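Local coordinates for protein histidine acid phosphatase (Bifidobacterium longum subsp. infantis, PDB 6RXD) that acts as a histidine acid phytase, removing phosphate from myo-inositol hexakisphosphate and probably also from 2,3-bisphosphoglycerate, at residues S47-Y53 with Y97-Q103. Residues are numbered along the deposited sequence; the frame is centred on the assembly and turned at random.
Sequences SRGLSSY and YGMLTGQ
The RHGxR signature of the histidine acid phosphatases ends in S47 and R48, and here the signature's end and the loop after it pair with the lead-in to helix 102-118. R48 and L100 form a single antiparallel bridge, a non-hydrogen-bonded pair flanked by two backbone bonds: T101 N to S47 O (2.9 Å, nearly straight at 173°) and G49 N to M99 O (3.0 Å). A weak third bond runs from G98 N to L50 O. Glycine suits position 98, whose positive phi costs a residue with a side chain more.

In R48 the bend at chi3 (58°) carries the head group to G98 O, 2.9 Å from both R48 NE and R48 NH1. R48 NH2 also makes a long, weak ion pair with E140. In relatives the arginine ending this signature helps bind the substrate phosphate.

At the helix start, T101 is the N-cap. Its OG1, set between backbone N and carbonyl carbon (chi1 66°), caps G104 N and also bonds D317 O. The same rotation turns the CG2 methyl to the other chain, 3.4 Å from R48 C, so threonine supplies both a cap and a packing surface. In the helix's first turn, the extended chain of Q103 lets OE1 receive S47 OG in its carbonyl plane, on a lone pair (2.6 Å), while NE2 reaches A316 O; an amide can accept and donate at once.

Beyond the bridge, Y97 packs its ring along 50-53, with L50 CB against Y97 CD1 at 4.0 Å. L50 O lies at the edge of this ring, near the ring plane, whereas Y53 N sits over one face. The Y97 hydroxyl hydrogen-bonds D56 OD1, and that same OH lies 3.4 Å from Y53 CD1.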
loop_
_atom_site.group_PDB
_atom_site.type_symbol
_atom_site.label_atom_id
_atom_site.label_comp_id
_atom_site.label_asym_id
_atom_site.label_seq_id
_atom_site.Cartn_x
_atom_site.Cartn_y
_atom_site.Cartn_z
ATOM N N SER A 47 3.485 -5.315 -5.267
ATOM C CA SER A 47 2.976 -6.637 -4.918
ATOM C C SER A 47 4.046 -7.573 -4.363
ATOM O O SER A 47 5.157 -7.646 -4.890
ATOM C CB SER A 47 2.370 -7.282 -6.158
ATOM O OG SER A 47 1.162 -6.648 -6.530
ATOM N N ARG A 48 3.677 -8.281 -3.295
ATOM C CA ARG A 48 4.539 -9.234 -2.600
ATOM C C ARG A 48 3.839 -10.573 -2.536
ATOM O O ARG A 48 2.632 -10.652 -2.739
ATOM C CB ARG A 48 4.776 -8.778 -1.157
ATOM C CG ARG A 48 5.500 -7.466 -0.980
ATOM C CD ARG A 48 5.505 -7.076 0.498
ATOM N NE ARG A 48 6.138 -8.091 1.342
ATOM C CZ ARG A 48 6.869 -7.820 2.421
ATOM N NH1 ARG A 48 7.412 -8.809 3.127
ATOM N NH2 ARG A 48 7.067 -6.560 2.794
ATOM N N GLY A 49 4.587 -11.630 -2.231
ATOM C CA GLY A 49 3.966 -12.926 -2.016
ATOM C C GLY A 49 3.401 -13.052 -0.615
ATOM O O GLY A 49 3.289 -12.061 0.111
ATOM N N LEU A 50 3.023 -14.270 -0.228
ATOM C CA LEU A 50 2.583 -14.519 1.140
ATOM C C LEU A 50 3.714 -14.170 2.096
ATOM O O LEU A 50 4.886 -14.369 1.775
ATOM C CB LEU A 50 2.200 -15.990 1.305
ATOM C CG LEU A 50 0.964 -16.414 0.516
ATOM C CD1 LEU A 50 0.786 -17.941 0.569
ATOM C CD2 LEU A 50 -0.288 -15.697 1.038
ATOM N N SER A 51 3.374 -13.643 3.273
ATOM C CA SER A 51 4.391 -13.202 4.224
ATOM C C SER A 51 5.113 -14.390 4.856
ATOM O O SER A 51 6.289 -14.298 5.214
ATOM C CB SER A 51 3.770 -12.333 5.316
ATOM O OG SER A 51 2.793 -13.055 6.038
ATOM N N SER A 52 4.405 -15.510 4.985
ATOM C CA SER A 52 4.982 -16.727 5.539
ATOM C C SER A 52 4.135 -17.936 5.174
ATOM O O SER A 52 3.051 -17.793 4.601
ATOM C CB SER A 52 5.092 -16.619 7.062
ATOM O OG SER A 52 3.809 -16.542 7.644
ATOM N N TYR A 53 4.653 -19.123 5.477
ATOM C CA TYR A 53 3.930 -20.370 5.268
ATOM C C TYR A 53 2.878 -20.463 6.363
ATOM O O TYR A 53 3.162 -20.890 7.490
ATOM C CB TYR A 53 4.916 -21.548 5.306
ATOM C CG TYR A 53 4.326 -22.914 5.003
ATOM C CD1 TYR A 53 3.552 -23.137 3.866
ATOM C CD2 TYR A 53 4.567 -23.989 5.847
ATOM C CE1 TYR A 53 3.012 -24.404 3.602
ATOM C CE2 TYR A 53 4.047 -25.242 5.592
ATOM C CZ TYR A 53 3.274 -25.450 4.467
ATOM O OH TYR A 53 2.758 -26.712 4.230
ATOM N N TYR A 97 9.373 -16.496 0.524
ATOM C CA TYR A 97 8.214 -15.894 1.159
ATOM C C TYR A 97 8.479 -14.424 1.490
ATOM O O TYR A 97 9.594 -14.055 1.891
ATOM C CB TYR A 97 7.821 -16.681 2.403
ATOM C CG TYR A 97 6.976 -17.898 2.102
ATOM C CD1 TYR A 97 5.591 -17.834 2.178
ATOM C CD2 TYR A 97 7.564 -19.109 1.749
ATOM C CE1 TYR A 97 4.799 -18.938 1.912
ATOM C CE2 TYR A 97 6.782 -20.223 1.477
ATOM C CZ TYR A 97 5.402 -20.131 1.566
ATOM O OH TYR A 97 4.612 -21.225 1.290
ATOM N N GLY A 98 7.459 -13.593 1.267
ATOM C CA GLY A 98 7.507 -12.176 1.591
ATOM C C GLY A 98 8.122 -11.298 0.520
ATOM O O GLY A 98 8.061 -10.072 0.609
ATOM N N MET A 99 8.710 -11.917 -0.498
ATOM C CA MET A 99 9.469 -11.160 -1.490
ATOM C C MET A 99 8.577 -10.470 -2.519
ATOM O O MET A 99 7.415 -10.845 -2.703
ATOM C CB MET A 99 10.458 -12.088 -2.198
ATOM C CG MET A 99 11.445 -12.717 -1.255
ATOM S SD MET A 99 12.612 -11.489 -0.642
ATOM C CE MET A 99 13.702 -11.341 -2.059
ATOM N N LEU A 100 9.121 -9.446 -3.175
ATOM C CA LEU A 100 8.433 -8.787 -4.284
ATOM C C LEU A 100 8.122 -9.824 -5.341
ATOM O O LEU A 100 8.940 -10.699 -5.613
ATOM C CB LEU A 100 9.327 -7.722 -4.931
ATOM C CG LEU A 100 9.329 -6.272 -4.464
ATOM C CD1 LEU A 100 10.017 -5.410 -5.519
ATOM C CD2 LEU A 100 7.907 -5.787 -4.224
ATOM N N THR A 101 6.946 -9.726 -5.943
ATOM C CA THR A 101 6.602 -10.619 -7.042
ATOM C C THR A 101 7.032 -9.987 -8.362
ATOM O O THR A 101 7.437 -8.820 -8.391
ATOM C CB THR A 101 5.091 -10.888 -7.069
ATOM O OG1 THR A 101 4.401 -9.675 -7.381
ATOM C CG2 THR A 101 4.612 -11.401 -5.720
ATOM N N GLY A 102 6.956 -10.754 -9.454
ATOM C CA GLY A 102 7.232 -10.213 -10.772
ATOM C C GLY A 102 6.330 -9.031 -11.077
ATOM O O GLY A 102 6.765 -8.034 -11.664
ATOM N N GLN A 103 5.065 -9.141 -10.683
ATOM C CA GLN A 103 4.124 -8.043 -10.877
ATOM C C GLN A 103 4.562 -6.806 -10.095
ATOM O O GLN A 103 4.477 -5.682 -10.593
ATOM C CB GLN A 103 2.728 -8.465 -10.404
ATOM C CG GLN A 103 1.669 -7.366 -10.498
ATOM C CD GLN A 103 0.341 -7.815 -9.899
ATOM O OE1 GLN A 103 0.033 -7.527 -8.743
ATOM N NE2 GLN A 103 -0.443 -8.537 -10.683
#